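PDB 2O2X: D-glycero-beta-D-manno-heptose-1,7-bisphosphate 7-phosphatase from Mesorhizobium loti, which removes the C-7 phosphate from D-glycero-beta-D-manno-heptose 1,7-bisphosphate, a magnesium-dependent step in making ADP-L-glycero-beta-D-manno-heptose. Local coordinates for residues 27-39 with 68-81. Sequence-based numbering, arbitrary orientation.
Sequences FPPHLPALFLDRD and ANRAGIPVVVVTNQ
Leu34, Phe35 and Leu36 pair in parallel with Val75, Val76 and Val77, joining strands 34-36 and 75-80 of a beta-alpha-beta unit in the HAD-type core. Four backbone bonds, running from Leu34 N to Pro74 O (2.9 Å) through to Val78 N to Leu36 O, fix the register. On one face, Leu36 CD1 meets Val75 CG1 at 3.6 Å. With chi1 at 177°, Leu34 swings CG away from its backbone N, and CD2 comes to 3.8 Å from Ala68 CB of helix 62-71. On the other face, Phe35 CD1 lies against Val76 CB, and its side chain also touches Leu143 and Ala146 of helix 141-150. Ahead of the strands, Pro74 CB sits over the centre of the Phe27 ring in a CH-pi contact. Gly72 O meets that ring's edge.

The strands end at the probable active site. By similarity, Asp37 is the nucleophile, Asp39 the proton donor and Thr79 a phosphoryl-stabilising residue. Lys137 forms a salt bridge with Asp37 and also bonds Val78 O. Water 2 bridges Asp37 OD1 and Thr79 OG1. Arg38 NH2 makes a salt bridge to Asp39 OD1 (2.8 Å), which lies in the guanidinium plane. Gln81 NE2 bonds both Asp39 OD2 (3.0 Å) and, in its amide plane, Thr79 OG1 (2.9 Å).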
ATOM      1  N   PHE A  27      14.755  10.384  -1.397  1.00 20.76           N
ATOM      2  CA  PHE A  27      14.311  10.092  -2.724  1.00 18.11           C
ATOM      3  C   PHE A  27      14.317  11.385  -3.503  1.00 17.08           C
ATOM      4  O   PHE A  27      13.671  12.343  -3.104  1.00 18.11           O
ATOM      5  CB  PHE A  27      12.904   9.485  -2.682  1.00 17.61           C
ATOM      6  CG  PHE A  27      12.878   8.148  -2.020  1.00 15.65           C
ATOM      7  CD1 PHE A  27      13.340   7.014  -2.678  1.00 13.24           C
ATOM      8  CD2 PHE A  27      12.469   8.029  -0.707  1.00 13.13           C
ATOM      9  CE1 PHE A  27      13.352   5.793  -2.034  1.00 12.34           C
ATOM     10  CE2 PHE A  27      12.491   6.812  -0.057  1.00 12.94           C
ATOM     11  CZ  PHE A  27      12.938   5.688  -0.721  1.00 13.33           C
ATOM     12  N   PRO A  28      15.031  11.405  -4.632  1.00 15.87           N
ATOM     13  CA  PRO A  28      14.901  12.551  -5.516  1.00 15.45           C
ATOM     14  C   PRO A  28      13.489  12.646  -6.062  1.00 17.00           C
ATOM     15  O   PRO A  28      12.738  11.670  -6.041  1.00 16.83           O
ATOM     16  CB  PRO A  28      15.908  12.265  -6.646  1.00 17.44           C
ATOM     17  CG  PRO A  28      16.123  10.819  -6.590  1.00 17.89           C
ATOM     18  CD  PRO A  28      15.928  10.373  -5.184  1.00 14.64           C
ATOM     19  N   PRO A  29      13.115  13.809  -6.586  1.00 16.68           N
ATOM     20  CA  PRO A  29      11.768  13.952  -7.104  1.00 16.63           C
ATOM     21  C   PRO A  29      11.523  13.236  -8.415  1.00 15.42           C
ATOM     22  O   PRO A  29      12.459  12.866  -9.115  1.00 17.85           O
ATOM     23  CB  PRO A  29      11.618  15.463  -7.269  1.00 15.57           C
ATOM     24  CG  PRO A  29      12.991  15.928  -7.542  1.00 19.57           C
ATOM     25  CD  PRO A  29      13.907  15.046  -6.731  1.00 18.02           C
ATOM     26  N   HIS A  30      10.248  13.007  -8.701  1.00 14.25           N
ATOM     27  CA  HIS A  30       9.753  12.432  -9.965  1.00 17.01           C
ATOM     28  C   HIS A  30      10.134  10.963 -10.160  1.00 15.49           C
ATOM     29  O   HIS A  30      10.317  10.501 -11.291  1.00 18.73           O
ATOM     30  CB  HIS A  30      10.143  13.288 -11.184  1.00 22.39           C
ATOM     31  CG  HIS A  30       9.146  13.226 -12.307  1.00 27.98           C
ATOM     32  ND1 HIS A  30       7.847  13.675 -12.177  1.00 35.15           N
ATOM     33  CD2 HIS A  30       9.262  12.779 -13.580  1.00 35.29           C
ATOM     34  CE1 HIS A  30       7.206  13.501 -13.319  1.00 37.56           C
ATOM     35  NE2 HIS A  30       8.043  12.964 -14.189  1.00 34.61           N
ATOM     36  N   LEU A  31      10.236  10.232  -9.051  1.00 16.48           N
ATOM     37  CA  LEU A  31      10.411   8.780  -9.093  1.00 15.00           C
ATOM     38  C   LEU A  31       9.029   8.121  -9.120  1.00 13.43           C
ATOM     39  O   LEU A  31       8.090   8.610  -8.473  1.00 12.88           O
ATOM     40  CB  LEU A  31      11.150   8.261  -7.871  1.00 15.66           C
ATOM     41  CG  LEU A  31      12.640   8.562  -7.783  1.00 17.46           C
ATOM     42  CD1 LEU A  31      13.186   8.064  -6.459  1.00 18.78           C
ATOM     43  CD2 LEU A  31      13.343   7.917  -8.971  1.00 18.04           C
ATOM     44  N   PRO A  32       8.936   6.968  -9.781  1.00 13.34           N
ATOM     45  CA  PRO A  32       7.772   6.110  -9.571  1.00 13.40           C
ATOM     46  C   PRO A  32       7.848   5.459  -8.209  1.00 12.21           C
ATOM     47  O   PRO A  32       8.927   5.372  -7.630  1.00 12.28           O
ATOM     48  CB  PRO A  32       7.917   5.028 -10.645  1.00 15.05           C
ATOM     49  CG  PRO A  32       9.106   5.374 -11.442  1.00 20.22           C
ATOM     50  CD  PRO A  32       9.916   6.341 -10.674  1.00 14.92           C
ATOM     51  N   ALA A  33       6.693   5.043  -7.702  1.00 10.55           N
ATOM     52  CA  ALA A  33       6.602   4.334  -6.432  1.00  9.85           C
ATOM     53  C   ALA A  33       6.007   2.966  -6.643  1.00  9.96           C
ATOM     54  O   ALA A  33       5.312   2.714  -7.634  1.00  9.64           O
ATOM     55  CB  ALA A  33       5.728   5.100  -5.458  1.00 11.90           C
ATOM     56  N   LEU A  34       6.291   2.101  -5.684  1.00  7.69           N
ATOM     57  CA  LEU A  34       5.596   0.841  -5.518  1.00  7.25           C
ATOM     58  C   LEU A  34       4.600   1.023  -4.403  1.00  7.07           C
ATOM     59  O   LEU A  34       4.981   1.115  -3.238  1.00  7.97           O
ATOM     60  CB  LEU A  34       6.556  -0.313  -5.196  1.00  9.34           C
ATOM     61  CG  LEU A  34       5.890  -1.676  -4.922  1.00  8.26           C
ATOM     62  CD1 LEU A  34       5.153  -2.184  -6.116  1.00  7.98           C
ATOM     63  CD2 LEU A  34       6.939  -2.671  -4.465  1.00  9.01           C
ATOM     64  N   PHE A  35       3.319   1.076  -4.758  1.00  7.28           N
ATOM     65  CA  PHE A  35       2.236   1.129  -3.779  1.00  7.37           C
ATOM     66  C   PHE A  35       1.819  -0.288  -3.402  1.00  6.57           C
ATOM     67  O   PHE A  35       1.597  -1.113  -4.281  1.00  8.60           O
ATOM     68  CB  PHE A  35       1.008   1.854  -4.346  1.00  7.29           C
ATOM     69  CG  PHE A  35       1.196   3.351  -4.539  1.00  7.58           C
ATOM     70  CD1 PHE A  35       1.038   4.232  -3.470  1.00  8.33           C
ATOM     71  CD2 PHE A  35       1.526   3.879  -5.785  1.00  8.47           C
ATOM     72  CE1 PHE A  35       1.189   5.604  -3.633  1.00 10.02           C
ATOM     73  CE2 PHE A  35       1.670   5.264  -5.939  1.00  9.10           C
ATOM     74  CZ  PHE A  35       1.511   6.109  -4.856  1.00  9.64           C
ATOM     75  N   LEU A  36       1.655  -0.534  -2.104  1.00  6.46           N
ATOM     76  CA  LEU A  36       1.234  -1.825  -1.591  1.00  7.46           C
ATOM     77  C   LEU A  36       0.072  -1.658  -0.651  1.00  8.43           C
ATOM     78  O   LEU A  36       0.126  -0.879   0.297  1.00  8.15           O
ATOM     79  CB  LEU A  36       2.366  -2.495  -0.794  1.00  8.85           C
ATOM     80  CG  LEU A  36       3.672  -2.771  -1.561  1.00  6.36           C
ATOM     81  CD1 LEU A  36       4.734  -3.358  -0.629  1.00  9.42           C
ATOM     82  CD2 LEU A  36       3.415  -3.689  -2.748  1.00  8.97           C
ATOM     83  N   ASP A  37      -0.969  -2.441  -0.839  1.00  6.36           N
ATOM     84  CA  ASP A  37      -1.939  -2.636   0.239  1.00  6.82           C
ATOM     85  C   ASP A  37      -1.219  -3.403   1.384  1.00  7.95           C
ATOM     86  O   ASP A  37      -0.137  -3.979   1.176  1.00  8.56           O
ATOM     87  CB  ASP A  37      -3.147  -3.425  -0.297  1.00  8.14           C
ATOM     88  CG  ASP A  37      -4.300  -3.520   0.716  1.00 10.98           C
ATOM     89  OD1 ASP A  37      -4.426  -2.708   1.631  1.00 11.56           O
ATOM     90  OD2 ASP A  37      -5.126  -4.427   0.550  1.00 30.60           O
ATOM     91  N   ARG A  38      -1.786  -3.405   2.599  1.00  7.81           N
ATOM     92  CA  ARG A  38      -1.163  -4.074   3.720  1.00  7.57           C
ATOM     93  C   ARG A  38      -1.828  -5.444   3.994  1.00  8.79           C
ATOM     94  O   ARG A  38      -1.219  -6.483   3.717  1.00  9.01           O
ATOM     95  CB  ARG A  38      -1.106  -3.182   4.961  1.00  7.49           C
ATOM     96  CG  ARG A  38       0.016  -3.618   5.913  1.00  8.59           C
ATOM     97  CD  ARG A  38      -0.172  -3.084   7.327  1.00  8.90           C
ATOM     98  NE  ARG A  38      -1.250  -3.803   7.985  1.00  9.39           N
ATOM     99  CZ  ARG A  38      -1.880  -3.391   9.079  1.00 11.29           C
ATOM    100  NH1 ARG A  38      -1.536  -2.255   9.675  1.00 11.05           N
ATOM    101  NH2 ARG A  38      -2.865  -4.118   9.555  1.00 11.26           N
ATOM    102  N   ASP A  39      -3.043  -5.462   4.528  1.00  7.91           N
ATOM    103  CA  ASP A  39      -3.698  -6.700   4.927  1.00 10.32           C
ATOM    104  C   ASP A  39      -4.112  -7.495   3.695  1.00  9.30           C
ATOM    105  O   ASP A  39      -4.956  -7.033   2.912  1.00 11.01           O
ATOM    106  CB  ASP A  39      -4.918  -6.383   5.792  1.00 10.38           C
ATOM    107  CG  ASP A  39      -4.565  -5.616   7.063  1.00 12.51           C
ATOM    108  OD1 ASP A  39      -3.720  -6.088   7.835  1.00 12.81           O
ATOM    109  OD2 ASP A  39      -5.194  -4.562   7.293  1.00 15.01           O
ATOM    110  N   ALA A  68      12.260  -3.377  -4.929  1.00  9.76           N
ATOM    111  CA  ALA A  68      12.012  -1.936  -4.925  1.00  9.55           C
ATOM    112  C   ALA A  68      13.066  -1.230  -4.077  1.00  8.96           C
ATOM    113  O   ALA A  68      13.625  -0.194  -4.482  1.00 11.11           O
ATOM    114  CB  ALA A  68      10.615  -1.638  -4.390  1.00 10.04           C
ATOM    115  N   ASN A  69      13.322  -1.760  -2.893  1.00  9.33           N
ATOM    116  CA  ASN A  69      14.324  -1.168  -2.001  1.00 10.41           C
ATOM    117  C   ASN A  69      15.670  -1.010  -2.749  1.00 11.60           C
ATOM    118  O   ASN A  69      16.281   0.068  -2.744  1.00 12.60           O
ATOM    119  CB  ASN A  69      14.582  -1.996  -0.727  1.00  9.34           C
ATOM    120  CG  ASN A  69      13.411  -2.063   0.270  1.00  9.27           C
ATOM    121  OD1 ASN A  69      13.395  -2.957   1.130  1.00 10.72           O
ATOM    122  ND2 ASN A  69      12.451  -1.121   0.185  1.00 10.92           N
ATOM    123  N   ARG A  70      16.110  -2.093  -3.380  1.00 13.91           N
ATOM    124  CA  ARG A  70      17.426  -2.095  -4.023  0.50 14.12           C
ATOM    125  C   ARG A  70      17.447  -1.228  -5.289  1.00 15.12           C
ATOM    126  O   ARG A  70      18.506  -0.707  -5.675  1.00 16.15           O
ATOM    127  CB  ARG A  70      17.902  -3.535  -4.280  0.50 13.03           C
ATOM    128  CG  ARG A  70      18.132  -4.360  -3.000  0.50 17.70           C
ATOM    129  CD  ARG A  70      19.032  -5.594  -3.239  0.50 17.71           C
ATOM    130  NE  ARG A  70      18.398  -6.678  -4.010  0.50 14.92           N
ATOM    131  CZ  ARG A  70      17.785  -7.739  -3.484  0.50 20.46           C
ATOM    132  NH1 ARG A  70      17.673  -7.879  -2.176  0.50 19.35           N
ATOM    133  NH2 ARG A  70      17.299  -8.674  -4.275  0.50 18.93           N
ATOM    134  N   ALA A  71      16.294  -1.050  -5.912  1.00 12.88           N
ATOM    135  CA  ALA A  71      16.142  -0.208  -7.073  1.00 12.65           C
ATOM    136  C   ALA A  71      16.052   1.289  -6.709  1.00 13.66           C
ATOM    137  O   ALA A  71      16.029   2.138  -7.598  1.00 14.74           O
ATOM    138  CB  ALA A  71      14.949  -0.640  -7.870  1.00 15.72           C
ATOM    139  N   GLY A  72      15.956   1.599  -5.410  1.00 12.56           N
ATOM    140  CA  GLY A  72      15.838   2.978  -4.955  1.00 12.78           C
ATOM    141  C   GLY A  72      14.484   3.620  -5.205  1.00 13.51           C
ATOM    142  O   GLY A  72      14.398   4.827  -5.245  1.00 15.02           O
ATOM    143  N   ILE A  73      13.439   2.772  -5.297  1.00 13.50           N
ATOM    144  CA  ILE A  73      12.045   3.140  -5.557  1.00 14.16           C
ATOM    145  C   ILE A  73      11.306   3.186  -4.219  1.00 12.17           C
ATOM    146  O   ILE A  73      11.362   2.199  -3.480  1.00 14.00           O
ATOM    147  CB  ILE A  73      11.405   2.057  -6.503  1.00 15.30           C
ATOM    148  CG1 ILE A  73      12.067   2.173  -7.887  1.00 20.10           C
ATOM    149  CG2 ILE A  73       9.890   2.138  -6.599  1.00 20.97           C
ATOM    150  CD1 ILE A  73      12.097   3.593  -8.410  1.00 22.64           C
ATOM    151  N   PRO A  74      10.656   4.325  -3.892  1.00 10.50           N
ATOM    152  CA  PRO A  74       9.939   4.338  -2.615  1.00  9.12           C
ATOM    153  C   PRO A  74       8.801   3.305  -2.581  1.00  9.89           C
ATOM    154  O   PRO A  74       8.095   3.105  -3.594  1.00 10.39           O
ATOM    155  CB  PRO A  74       9.374   5.756  -2.529  1.00 10.24           C
ATOM    156  CG  PRO A  74       9.409   6.259  -3.890  1.00 14.49           C
ATOM    157  CD  PRO A  74      10.497   5.594  -4.620  1.00 13.13           C
ATOM    158  N   VAL A  75       8.643   2.676  -1.421  1.00  7.27           N
ATOM    159  CA  VAL A  75       7.563   1.738  -1.162  1.00  8.18           C
ATOM    160  C   VAL A  75       6.554   2.396  -0.246  1.00  8.06           C
ATOM    161  O   VAL A  75       6.882   2.835   0.853  1.00  7.83           O
ATOM    162  CB  VAL A  75       8.099   0.431  -0.566  1.00  7.98           C
ATOM    163  CG1 VAL A  75       6.946  -0.508  -0.228  1.00  9.17           C
ATOM    164  CG2 VAL A  75       9.129  -0.250  -1.520  1.00  9.91           C
ATOM    165  N   VAL A  76       5.322   2.517  -0.730  1.00  8.30           N
ATOM    166  CA  VAL A  76       4.274   3.266  -0.062  1.00  7.24           C
ATOM    167  C   VAL A  76       3.115   2.348   0.276  1.00  7.02           C
ATOM    168  O   VAL A  76       2.492   1.759  -0.608  1.00  8.19           O
ATOM    169  CB  VAL A  76       3.776   4.451  -0.915  1.00  7.71           C
ATOM    170  CG1 VAL A  76       2.691   5.214  -0.198  1.00  9.72           C
ATOM    171  CG2 VAL A  76       4.947   5.383  -1.294  1.00  7.82           C
ATOM    172  N   VAL A  77       2.849   2.206   1.580  1.00  7.55           N
ATOM    173  CA  VAL A  77       1.734   1.371   2.058  1.00  7.48           C
ATOM    174  C   VAL A  77       0.486   2.224   2.046  1.00  7.84           C
ATOM    175  O   VAL A  77       0.491   3.315   2.609  1.00  8.09           O
ATOM    176  CB  VAL A  77       2.007   0.820   3.456  1.00  8.13           C
ATOM    177  CG1 VAL A  77       0.793   0.005   3.954  1.00  9.59           C
ATOM    178  CG2 VAL A  77       3.276  -0.053   3.454  1.00  8.98           C
ATOM    179  N   VAL A  78      -0.573   1.748   1.414  1.00  7.57           N
ATOM    180  CA  VAL A  78      -1.863   2.480   1.343  1.00  6.94           C
ATOM    181  C   VAL A  78      -2.943   1.495   1.789  1.00 10.46           C
ATOM    182  O   VAL A  78      -3.204   0.487   1.135  1.00  9.62           O
ATOM    183  CB  VAL A  78      -2.175   3.079  -0.057  1.00  7.98           C
ATOM    184  CG1 VAL A  78      -1.287   4.257  -0.312  1.00  9.29           C
ATOM    185  CG2 VAL A  78      -2.023   2.033  -1.180  1.00  9.59           C
ATOM    186  N   THR A  79      -3.538   1.748   2.948  1.00  6.67           N
ATOM    187  CA  THR A  79      -4.386   0.725   3.599  1.00  6.75           C
ATOM    188  C   THR A  79      -5.685   1.344   4.098  1.00  8.06           C
ATOM    189  O   THR A  79      -5.666   2.370   4.773  1.00  8.38           O
ATOM    190  CB  THR A  79      -3.635  -0.004   4.752  1.00  9.79           C
ATOM    191  OG1 THR A  79      -4.503  -0.916   5.432  1.00  9.77           O
ATOM    192  CG2 THR A  79      -3.064   0.933   5.780  1.00  9.28           C
ATOM    193  N   ASN A  80      -6.808   0.697   3.794  1.00  7.83           N
ATOM    194  CA  ASN A  80      -8.082   1.018   4.415  1.00  6.66           C
ATOM    195  C   ASN A  80      -8.157   0.233   5.732  1.00  9.43           C
ATOM    196  O   ASN A  80      -7.903  -0.967   5.793  1.00 11.70           O
ATOM    197  CB  ASN A  80      -9.289   0.581   3.580  1.00  6.55           C
ATOM    198  CG  ASN A  80      -9.524   1.399   2.284  1.00  9.33           C
ATOM    199  OD1 ASN A  80      -8.949   2.471   2.068  1.00  8.25           O
ATOM    200  ND2 ASN A  80     -10.435   0.894   1.430  1.00 10.00           N
ATOM    201  N   GLN A  81      -8.505   0.934   6.800  1.00  7.99           N
ATOM    202  CA  GLN A  81      -8.670   0.383   8.132  1.00  7.41           C
ATOM    203  C   GLN A  81     -10.075   0.663   8.644  1.00  7.24           C
ATOM    204  O   GLN A  81     -10.274   1.386   9.649  1.00  9.20           O
ATOM    205  CB  GLN A  81      -7.581   0.960   9.048  1.00 10.11           C
ATOM    206  CG  GLN A  81      -6.161   0.529   8.658  1.00  7.91           C
ATOM    207  CD  GLN A  81      -5.862  -0.902   9.031  1.00 10.24           C
ATOM    208  OE1 GLN A  81      -6.190  -1.352  10.142  1.00 11.58           O
ATOM    209  NE2 GLN A  81      -5.221  -1.635   8.122  1.00 11.26           N
TER
HETATM  210  O   HOH W   1      -7.231  -1.789   2.181  1.00 12.16           O
HETATM  211  O   HOH W   2      -4.819  -3.212   4.193  1.00 14.06           O
HETATM  212  O   HOH W   3      -4.259  -2.526  11.636  1.00 10.42           O
HETATM  213  O   HOH W   4      -7.095  -3.558   5.604  1.00 19.40           O